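Local coordinates for protein ribose 5-phosphate isomerase B (Anaplasma phagocytophilum, PDB 4EM8) that probably interconverts ribose 5-phosphate and ribulose 5-phosphate as an isomerase of the LacAB/RpiB family, at residues Leu12-Asp15 and Leu21-Phe24; Ser93-Ala98 and Leu126-Thr131; Lys99-Arg102 and Asp106-Val109. All blocks are in the same frame, centred on the assembly; numbering follows the deposited sequence.

Contact 1: Leu12-Asp15 and Leu21-Phe24; sequences LSSD and LRLF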
ATOM      1  N   LEU A  12      -3.978  12.118 -12.741  1.00 26.41           N
ATOM      2  CA  LEU A  12      -2.817  11.238 -12.824  1.00 25.81           C
ATOM      3  C   LEU A  12      -1.538  11.989 -12.559  1.00 26.20           C
ATOM      4  O   LEU A  12      -1.376  13.120 -13.021  1.00 27.06           O
ATOM      5  CB  LEU A  12      -2.733  10.618 -14.206  1.00 25.55           C
ATOM      6  CG  LEU A  12      -3.900   9.707 -14.642  1.00 26.75           C
ATOM      7  CD1 LEU A  12      -4.862  10.451 -15.582  1.00 26.33           C
ATOM      8  CD2 LEU A  12      -3.381   8.439 -15.325  1.00 25.65           C
ATOM      9  N   SER A  13      -0.623  11.365 -11.826  1.00 25.54           N
ATOM     10  CA  SER A  13       0.707  11.916 -11.690  1.00 26.47           C
ATOM     11  C   SER A  13       1.773  10.856 -11.561  1.00 25.11           C
ATOM     12  O   SER A  13       1.499   9.700 -11.226  1.00 22.58           O
ATOM     13  CB  SER A  13       0.801  12.918 -10.518  1.00 28.25           C
ATOM     14  OG  SER A  13       0.962  12.263  -9.294  1.00 29.83           O
ATOM     15  N   SER A  14       3.004  11.288 -11.827  1.00 25.59           N
ATOM     16  CA  SER A  14       4.158  10.465 -11.654  1.00 25.09           C
ATOM     17  C   SER A  14       5.429  11.242 -11.359  1.00 26.34           C
ATOM     18  O   SER A  14       5.506  12.496 -11.452  1.00 28.26           O
ATOM     19  CB  SER A  14       4.392   9.626 -12.930  1.00 25.42           C
ATOM     20  OG  SER A  14       4.968  10.434 -13.949  1.00 25.12           O
ATOM     21  N   ASP A  15       6.433  10.464 -10.969  1.00 27.00           N
ATOM     22  CA  ASP A  15       7.796  10.934 -10.972  1.00 26.90           C
ATOM     23  C   ASP A  15       8.388  10.586 -12.338  1.00 27.03           C
ATOM     24  O   ASP A  15       7.671  10.176 -13.270  1.00 26.04           O
ATOM     25  CB  ASP A  15       8.602  10.404  -9.756  1.00 26.37           C
ATOM     26  CG  ASP A  15       8.933   8.942  -9.835  1.00 26.18           C
ATOM     27  OD1 ASP A  15       8.564   8.275 -10.812  1.00 25.79           O
ATOM     28  OD2 ASP A  15       9.574   8.441  -8.880  1.00 27.46           O
ATOM     29  N   LEU A  21       4.428   5.492 -18.685  1.00 23.81           N
ATOM     30  CA  LEU A  21       3.208   4.789 -18.355  1.00 23.07           C
ATOM     31  C   LEU A  21       2.051   5.768 -18.106  1.00 23.02           C
ATOM     32  O   LEU A  21       0.906   5.511 -18.502  1.00 22.66           O
ATOM     33  CB  LEU A  21       3.425   3.913 -17.126  1.00 21.91           C
ATOM     34  CG  LEU A  21       2.258   3.028 -16.693  1.00 21.64           C
ATOM     35  CD1 LEU A  21       1.830   2.085 -17.833  1.00 21.95           C
ATOM     36  CD2 LEU A  21       2.619   2.279 -15.410  1.00 20.82           C
ATOM     37  N   ARG A  22       2.341   6.869 -17.403  1.00 22.86           N
ATOM     38  CA  ARG A  22       1.334   7.878 -17.132  1.00 23.06           C
ATOM     39  C   ARG A  22       0.680   8.410 -18.423  1.00 23.59           C
ATOM     40  O   ARG A  22      -0.541   8.630 -18.484  1.00 23.36           O
ATOM     41  CB  ARG A  22       1.945   9.028 -16.314  1.00 22.95           C
ATOM     42  CG  ARG A  22       0.899  10.009 -15.835  1.00 24.13           C
ATOM     43  CD  ARG A  22       1.480  11.270 -15.228  1.00 24.54           C
ATOM     44  NE  ARG A  22       1.801  12.282 -16.211  1.00 24.82           N
ATOM     45  CZ  ARG A  22       2.960  12.925 -16.331  1.00 26.05           C
ATOM     46  NH1 ARG A  22       3.075  13.884 -17.253  1.00 27.40           N
ATOM     47  NH2 ARG A  22       4.001  12.670 -15.541  1.00 25.70           N
ATOM     48  N   LEU A  23       1.481   8.632 -19.442  1.00 25.18           N
ATOM     49  CA  LEU A  23       0.968   9.214 -20.689  1.00 26.83           C
ATOM     50  C   LEU A  23       0.180   8.143 -21.475  1.00 27.74           C
ATOM     51  O   LEU A  23      -0.871   8.444 -22.057  1.00 27.77           O
ATOM     52  CB  LEU A  23       2.103   9.816 -21.526  1.00 28.59           C
ATOM     53  CG  LEU A  23       2.864  11.032 -20.955  1.00 29.37           C
ATOM     54  CD1 LEU A  23       4.008  11.427 -21.897  1.00 31.04           C
ATOM     55  CD2 LEU A  23       1.967  12.240 -20.667  1.00 28.73           C
ATOM     56  N   PHE A  24       0.661   6.893 -21.423  1.00 27.16           N
ATOM     57  CA  PHE A  24      -0.048   5.739 -21.994  1.00 27.41           C
ATOM     58  C   PHE A  24      -1.444   5.542 -21.372  1.00 27.50           C
ATOM     59  O   PHE A  24      -2.444   5.366 -22.105  1.00 27.24           O
ATOM     60  CB  PHE A  24       0.798   4.465 -21.839  1.00 27.96           C
ATOM     61  CG  PHE A  24       0.160   3.218 -22.427  1.00 28.51           C
ATOM     62  CD1 PHE A  24       0.211   2.967 -23.797  1.00 30.20           C
ATOM     63  CD2 PHE A  24      -0.512   2.308 -21.602  1.00 28.30           C
ATOM     64  CE1 PHE A  24      -0.371   1.827 -24.337  1.00 31.73           C
ATOM     65  CE2 PHE A  24      -1.102   1.165 -22.134  1.00 29.45           C
ATOM     66  CZ  PHE A  24      -1.031   0.927 -23.501  1.00 31.37           C
TER
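The end of strand 9-14 passes beside the start of helix 19-31, and the two backbones are nearest at Ser14 and Arg22, whose CA atoms lie 6.7 Å apart. Nearly all of the contact is made by one side chain, that of Arg22, which reaches over from the helix and runs along the strand from Leu12 to Ser14. Its CG rests on Leu12 CB at 4.0 Å. Its CD then lies against the strand backbone, 3.7 Å from Ser13 CA. At this point the chain bends (chi3 85°), and the bend swings the guanidinium over to Ser14. There NH2 donates to Ser14 OG, with 2.9 Å between Arg22 NH2 and Ser14 OG and an N-H...O angle of 142°. The hydroxyl sits at the edge of the guanidinium, slightly tilted out of its plane. Ser14 OG in turn donates to the carbonyl O of Asp15, 2.8 Å from Ser14 OG. The hydroxyl thus accepts one bond and donates another, which probably fixes its rotation. Asp15, whose carbonyl takes this bond, is predicted to bind ribulose 5-phosphate.

Other bonds hold the buried guanidinium. NH2 also donates to Cys41 O, and NH1 forms a salt bridge with Asp38. Asp38, the last residue of strand 35-38, probably balances the charge of Arg22. Ser13 has its CB turned from the helix, and its OG bonds to Tyr53 O.

Strand 9-14, helix 19-31 and strand 35-38 form a beta-alpha-beta unit of a Rossmann-like fold. Within the sheet, strand 9-14 runs between strands 35-38 and 66-71. Leu12 touches Val36 of the former and Val68 of the latter, while Arg22 also packs on Ile70.

Contact 2: Ser93-Ala98 and Leu126-Thr131; sequences SSTMLA and LYTFMT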
ATOM      1  N   SER A  93      -0.875  -4.791  -9.044  1.00 26.76           N
ATOM      2  CA  SER A  93      -0.113  -5.318 -10.168  1.00 26.76           C
ATOM      3  C   SER A  93      -0.904  -6.385 -10.889  1.00 26.70           C
ATOM      4  O   SER A  93      -0.402  -7.037 -11.777  1.00 26.26           O
ATOM      5  CB  SER A  93       1.231  -5.850  -9.654  1.00 29.30           C
ATOM      6  OG  SER A  93       2.147  -4.762  -9.486  1.00 30.17           O
ATOM      7  N   SER A  94      -2.155  -6.549 -10.500  1.00 26.16           N
ATOM      8  CA  SER A  94      -3.012  -7.558 -11.071  1.00 26.64           C
ATOM      9  C   SER A  94      -4.428  -7.052 -11.020  1.00 26.21           C
ATOM     10  O   SER A  94      -4.766  -6.225 -10.161  1.00 23.95           O
ATOM     11  CB  SER A  94      -2.916  -8.856 -10.243  1.00 27.58           C
ATOM     12  OG  SER A  94      -3.525  -8.672  -8.981  1.00 26.62           O
ATOM     13  N   THR A  95      -5.269  -7.583 -11.899  1.00 26.76           N
ATOM     14  CA  THR A  95      -6.694  -7.255 -11.868  1.00 27.45           C
ATOM     15  C   THR A  95      -7.350  -7.756 -10.547  1.00 27.36           C
ATOM     16  O   THR A  95      -8.250  -7.098 -10.012  1.00 28.25           O
ATOM     17  CB  THR A  95      -7.443  -7.816 -13.094  1.00 28.71           C
ATOM     18  OG1 THR A  95      -7.202  -9.215 -13.223  1.00 30.24           O
ATOM     19  CG2 THR A  95      -6.986  -7.131 -14.400  1.00 29.25           C
ATOM     20  N   MET A  96      -6.877  -8.857  -9.985  1.00 27.44           N
ATOM     21  CA  MET A  96      -7.501  -9.381  -8.738  1.00 27.87           C
ATOM     22  C   MET A  96      -7.353  -8.384  -7.591  1.00 27.01           C
ATOM     23  O   MET A  96      -8.335  -8.113  -6.868  1.00 26.45           O
ATOM     24  CB  MET A  96      -6.914 -10.730  -8.322  1.00 27.76           C
ATOM     25  N   LEU A  97      -6.153  -7.834  -7.417  1.00 26.78           N
ATOM     26  CA  LEU A  97      -5.948  -6.824  -6.364  1.00 26.47           C
ATOM     27  C   LEU A  97      -6.715  -5.513  -6.613  1.00 25.24           C
ATOM     28  O   LEU A  97      -7.227  -4.913  -5.636  1.00 24.28           O
ATOM     29  CB  LEU A  97      -4.452  -6.529  -6.090  1.00 27.67           C
ATOM     30  CG  LEU A  97      -4.090  -6.147  -4.622  1.00 28.78           C
ATOM     31  CD1 LEU A  97      -4.341  -7.305  -3.680  1.00 30.89           C
ATOM     32  CD2 LEU A  97      -2.638  -5.725  -4.450  1.00 30.75           C
ATOM     33  N   ALA A  98      -6.777  -5.062  -7.881  1.00 23.90           N
ATOM     34  CA  ALA A  98      -7.610  -3.920  -8.265  1.00 23.37           C
ATOM     35  C   ALA A  98      -9.048  -4.180  -7.837  1.00 23.14           C
ATOM     36  O   ALA A  98      -9.672  -3.355  -7.156  1.00 22.00           O
ATOM     37  CB  ALA A  98      -7.550  -3.652  -9.780  1.00 23.18           C
ATOM     38  N   LEU A 126      -6.098  -0.954 -14.458  1.00 21.33           N
ATOM     39  CA  LEU A 126      -6.831   0.278 -14.473  1.00 21.89           C
ATOM     40  C   LEU A 126      -8.280   0.081 -14.930  1.00 22.62           C
ATOM     41  O   LEU A 126      -9.154   0.643 -14.323  1.00 22.49           O
ATOM     42  CB  LEU A 126      -6.136   1.293 -15.379  1.00 22.03           C
ATOM     43  CG  LEU A 126      -6.832   2.665 -15.500  1.00 22.48           C
ATOM     44  CD1 LEU A 126      -6.995   3.360 -14.151  1.00 21.79           C
ATOM     45  CD2 LEU A 126      -6.021   3.524 -16.473  1.00 23.12           C
ATOM     46  N   TYR A 127      -8.533  -0.754 -15.943  1.00 23.43           N
ATOM     47  CA  TYR A 127      -9.907  -0.948 -16.409  1.00 25.23           C
ATOM     48  C   TYR A 127     -10.757  -1.575 -15.287  1.00 25.38           C
ATOM     49  O   TYR A 127     -11.849  -1.094 -14.967  1.00 24.92           O
ATOM     50  CB  TYR A 127      -9.970  -1.818 -17.678  1.00 27.32           C
ATOM     51  CG  TYR A 127     -11.404  -2.001 -18.141  1.00 29.13           C
ATOM     52  CD1 TYR A 127     -12.084  -0.940 -18.716  1.00 30.39           C
ATOM     53  CD2 TYR A 127     -12.091  -3.210 -17.957  1.00 30.07           C
ATOM     54  CE1 TYR A 127     -13.402  -1.063 -19.133  1.00 32.51           C
ATOM     55  CE2 TYR A 127     -13.423  -3.347 -18.366  1.00 31.96           C
ATOM     56  CZ  TYR A 127     -14.069  -2.266 -18.949  1.00 32.85           C
ATOM     57  OH  TYR A 127     -15.361  -2.332 -19.388  1.00 36.66           O
ATOM     58  N   THR A 128     -10.208  -2.629 -14.682  1.00 25.62           N
ATOM     59  CA  THR A 128     -10.829  -3.334 -13.547  1.00 25.31           C
ATOM     60  C   THR A 128     -11.106  -2.361 -12.399  1.00 24.32           C
ATOM     61  O   THR A 128     -12.249  -2.268 -11.922  1.00 24.44           O
ATOM     62  CB  THR A 128      -9.937  -4.487 -13.089  1.00 25.53           C
ATOM     63  OG1 THR A 128      -9.798  -5.417 -14.171  1.00 26.88           O
ATOM     64  CG2 THR A 128     -10.512  -5.244 -11.872  1.00 25.22           C
ATOM     65  N   PHE A 129     -10.094  -1.588 -12.029  1.00 22.88           N
ATOM     66  CA  PHE A 129     -10.221  -0.596 -10.974  1.00 22.68           C
ATOM     67  C   PHE A 129     -11.385   0.359 -11.222  1.00 23.82           C
ATOM     68  O   PHE A 129     -12.183   0.607 -10.327  1.00 24.78           O
ATOM     69  CB  PHE A 129      -8.921   0.212 -10.837  1.00 21.73           C
ATOM     70  CG  PHE A 129      -8.821   0.996  -9.550  1.00 20.43           C
ATOM     71  CD1 PHE A 129      -8.350   0.402  -8.393  1.00 20.06           C
ATOM     72  CD2 PHE A 129      -9.198   2.334  -9.497  1.00 21.65           C
ATOM     73  CE1 PHE A 129      -8.220   1.104  -7.208  1.00 20.33           C
ATOM     74  CE2 PHE A 129      -9.057   3.051  -8.304  1.00 21.27           C
ATOM     75  CZ  PHE A 129      -8.585   2.432  -7.158  1.00 20.35           C
ATOM     76  N   MET A 130     -11.482   0.863 -12.454  1.00 25.28           N
ATOM     77  CA  MET A 130     -12.504   1.830 -12.841  1.00 26.53           C
ATOM     78  C   MET A 130     -13.925   1.260 -12.956  1.00 27.32           C
ATOM     79  O   MET A 130     -14.875   2.025 -12.860  1.00 28.13           O
ATOM     80  CB  MET A 130     -12.143   2.492 -14.188  1.00 28.30           C
ATOM     81  CG  MET A 130     -10.829   3.281 -14.210  1.00 28.40           C
ATOM     82  SD  MET A 130     -10.842   4.769 -13.186  1.00 31.33           S
ATOM     83  CE  MET A 130     -12.074   5.743 -14.054  1.00 32.30           C
ATOM     84  N   THR A 131     -14.065  -0.048 -13.176  1.00 26.59           N
ATOM     85  CA  THR A 131     -15.343  -0.671 -13.434  1.00 27.95           C
ATOM     86  C   THR A 131     -15.834  -1.602 -12.302  1.00 28.11           C
ATOM     87  O   THR A 131     -16.844  -2.290 -12.475  1.00 29.80           O
ATOM     88  CB  THR A 131     -15.328  -1.448 -14.759  1.00 28.97           C
ATOM     89  OG1 THR A 131     -14.173  -2.290 -14.813  1.00 28.95           O
ATOM     90  CG2 THR A 131     -15.285  -0.495 -15.961  1.00 29.68           C
TER
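Thr128 of helix 119-131 packs between Thr95 and Ala98, which lie one turn apart on helix 95-105. Its CB is 4.2 Å from Ala98 CB and a similar distance from Thr95 CB. From there the side chain forks. The methyl, CG2, stands anti to the backbone N and points at the neighbouring helix. It meets the carbonyl O of Thr95, with Thr128 CG2 and Thr95 O 3.5 Å apart, and it touches Ala98 CB at 4.0 Å. The hydroxyl OG1 lies beside the backbone N and anti to the carbonyl carbon (chi1 -62°), which turns it to Thr95. Thr128 OG1 lies 3.3 Å from the methyl CG2 of Thr95, a packing contact. The polar need of OG1 is met within its own helix, where it bonds to Ser124 O. The two threonine side chains cross at about a right angle.

Ala98 makes the second half of the contact. Its small CB lets the helices come close, and the CA atoms of Ala98 and Phe129 are 5.0 Å apart. Ala98 CB packs on Phe129 CB at 4.2 Å. No hydrogen bond joins the two segments, and the contact is held by packing alone. The start of helix 95-105 is set by Ser94, an N-cap residue whose OG accepts from Leu97 N at 3.2 Å in a nearly straight bond.

On another side of helix 119-131, Leu126 packs on helix 19-31; Leu97 touches Ile75 of the second subunit. The contact joins two helices, 95-105 and 119-131, that pack side by side in a Rossmann-like alpha/beta fold.

Contact 3: Lys99-Arg102 and Asp106-Val109; sequences KLSR and DANV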
ATOM      1  N   LYS A  99      -9.540  -5.363  -8.183  1.00 24.23           N
ATOM      2  CA  LYS A  99     -10.921  -5.764  -7.854  1.00 25.70           C
ATOM      3  C   LYS A  99     -11.184  -5.746  -6.338  1.00 25.36           C
ATOM      4  O   LYS A  99     -12.157  -5.130  -5.872  1.00 25.29           O
ATOM      5  CB  LYS A  99     -11.239  -7.140  -8.491  1.00 28.32           C
ATOM      6  CG  LYS A  99     -12.653  -7.663  -8.288  1.00 30.29           C
ATOM      7  CD  LYS A  99     -12.706  -9.192  -8.375  1.00 33.36           C
ATOM      8  CE  LYS A  99     -12.209  -9.866  -7.069  1.00 35.12           C
ATOM      9  NZ  LYS A  99     -13.270 -10.319  -6.102  1.00 36.04           N
ATOM     10  N   LEU A 100     -10.288  -6.365  -5.570  1.00 24.52           N
ATOM     11  CA  LEU A 100     -10.469  -6.487  -4.140  1.00 24.56           C
ATOM     12  C   LEU A 100     -10.400  -5.094  -3.485  1.00 23.46           C
ATOM     13  O   LEU A 100     -11.192  -4.770  -2.597  1.00 23.41           O
ATOM     14  CB  LEU A 100      -9.437  -7.485  -3.559  1.00 26.02           C
ATOM     15  CG  LEU A 100      -9.578  -8.985  -3.906  1.00 27.60           C
ATOM     16  CD1 LEU A 100      -8.386  -9.810  -3.407  1.00 28.09           C
ATOM     17  CD2 LEU A 100     -10.882  -9.605  -3.403  1.00 29.14           C
ATOM     18  N   SER A 101      -9.494  -4.236  -3.963  1.00 22.48           N
ATOM     19  CA  SER A 101      -9.335  -2.908  -3.347  1.00 21.86           C
ATOM     20  C   SER A 101     -10.603  -2.043  -3.492  1.00 22.26           C
ATOM     21  O   SER A 101     -10.961  -1.253  -2.581  1.00 21.90           O
ATOM     22  CB  SER A 101      -8.088  -2.186  -3.921  1.00 21.40           C
ATOM     23  OG  SER A 101      -8.323  -1.597  -5.210  1.00 21.79           O
ATOM     24  N   ARG A 102     -11.232  -2.149  -4.658  1.00 22.17           N
ATOM     25  CA  ARG A 102     -12.505  -1.509  -4.932  1.00 23.52           C
ATOM     26  C   ARG A 102     -13.639  -2.149  -4.106  1.00 24.45           C
ATOM     27  O   ARG A 102     -14.403  -1.464  -3.398  1.00 24.09           O
ATOM     28  CB  ARG A 102     -12.823  -1.595  -6.444  1.00 23.74           C
ATOM     29  CG  ARG A 102     -11.893  -0.721  -7.308  1.00 24.01           C
ATOM     30  CD  ARG A 102     -12.091   0.781  -7.093  1.00 23.89           C
ATOM     31  NE  ARG A 102     -13.509   1.087  -7.291  1.00 24.28           N
ATOM     32  CZ  ARG A 102     -14.299   1.731  -6.443  1.00 25.12           C
ATOM     33  NH1 ARG A 102     -13.835   2.270  -5.318  1.00 24.17           N
ATOM     34  NH2 ARG A 102     -15.605   1.826  -6.738  1.00 26.57           N
ATOM     35  N   ASP A 106     -13.215   0.374  -1.097  1.00 23.72           N
ATOM     36  CA  ASP A 106     -13.677   1.492  -1.919  1.00 24.15           C
ATOM     37  C   ASP A 106     -12.507   2.338  -2.380  1.00 23.08           C
ATOM     38  O   ASP A 106     -12.516   3.557  -2.201  1.00 23.84           O
ATOM     39  CB  ASP A 106     -14.654   2.375  -1.147  1.00 24.73           C
ATOM     40  CG  ASP A 106     -15.522   3.252  -2.072  1.00 26.16           C
ATOM     41  OD1 ASP A 106     -15.610   2.977  -3.289  1.00 26.16           O
ATOM     42  OD2 ASP A 106     -16.119   4.223  -1.571  1.00 27.18           O
ATOM     43  N   ALA A 107     -11.463   1.680  -2.880  1.00 22.63           N
ATOM     44  CA  ALA A 107     -10.185   2.370  -3.180  1.00 22.11           C
ATOM     45  C   ALA A 107     -10.439   3.465  -4.208  1.00 22.29           C
ATOM     46  O   ALA A 107     -11.176   3.249  -5.167  1.00 23.28           O
ATOM     47  CB  ALA A 107      -9.119   1.395  -3.667  1.00 21.49           C
ATOM     48  N   ASN A 108      -9.895   4.663  -3.968  1.00 22.77           N
ATOM     49  CA  ASN A 108     -10.100   5.782  -4.883  1.00 21.95           C
ATOM     50  C   ASN A 108      -8.805   6.273  -5.571  1.00 21.08           C
ATOM     51  O   ASN A 108      -8.867   7.145  -6.440  1.00 21.53           O
ATOM     52  CB  ASN A 108     -10.887   6.915  -4.200  1.00 23.00           C
ATOM     53  CG  ASN A 108     -10.237   7.422  -2.940  1.00 23.63           C
ATOM     54  OD1 ASN A 108      -9.052   7.150  -2.661  1.00 23.48           O
ATOM     55  ND2 ASN A 108     -11.005   8.212  -2.157  1.00 24.71           N
ATOM     56  N   VAL A 109      -7.660   5.692  -5.202  1.00 20.27           N
ATOM     57  CA  VAL A 109      -6.346   5.947  -5.845  1.00 19.73           C
ATOM     58  C   VAL A 109      -5.622   4.628  -6.171  1.00 19.67           C
ATOM     59  O   VAL A 109      -5.348   3.776  -5.286  1.00 19.95           O
ATOM     60  CB  VAL A 109      -5.451   6.833  -4.960  1.00 19.46           C
ATOM     61  CG1 VAL A 109      -4.007   6.957  -5.491  1.00 18.49           C
ATOM     62  CG2 VAL A 109      -6.118   8.201  -4.774  1.00 19.95           C
TER
HETATM   63  O   HOH W   1     -17.023   3.534  -5.409  1.00 37.82           O
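Arg102 and Asp106 form a salt bridge at the C-cap of helix 95-105, where Asp106 takes left-handed backbone angles and the chain turns toward strand 109-113. Arg102 NH1 is 2.8 Å from Asp106 OD1, and the N-H...O angle is 158°. The bond reaches OD1 on its anti side and somewhat out of the carboxylate plane, and the guanidinium and carboxylate planes are 43° apart. The same NH1 donates to the carbonyl O of Ala107, also 2.8 Å from Arg102 NH1. Two folds in the arginine chain, at chi2 and chi3, bring the guanidinium back over the turn that follows its own helix.

The backbone supports this. Asp106 is the first residue to leave the helix and has positive phi (48°). Ala107 N then bonds to Ser101 O at 3.0 Å, and Asp106 N makes a weak bond to Arg102 O. The methyl of Ala107 packs against Ser101, with CB 3.5 Å from Ser101 OG. That hydroxyl bonds back to Ala98 O.

Further out, Arg102 NH2 donates to Thr132 O, and Arg88 NE donates to Asp106 O. The turn directly follows His104 and Asn105, predicted as proton donor and substrate-binding residue. One water closes a ring at the salt bridge: it accepts from Arg102 NH2 and donates to Asp106 OD1, at 2.6 Å from each of these two atoms.

Contact 1 comes first along the chain, and its centre is about 17 Å from that of contact 2 and about 19 Å from that of contact 3. It touches neither. Contacts 1 and 3 lie on opposite sides of the chain's centre. Contacts 2 and 3, with centres about 8 Å apart, share helix 95-105. Both segments of contact 3 fall between those of contact 2 in sequence. Phe129 links the two by packing on Ser101, Arg102 and Ala107. Contact 1 joins strand 9-14 of the parallel sheet to its helix. Contact 2 packs helix 95-105, bearing the predicted proton donor His104, on helix 119-131; contact 3 ties its C-terminal end to the loop before strand 109-113.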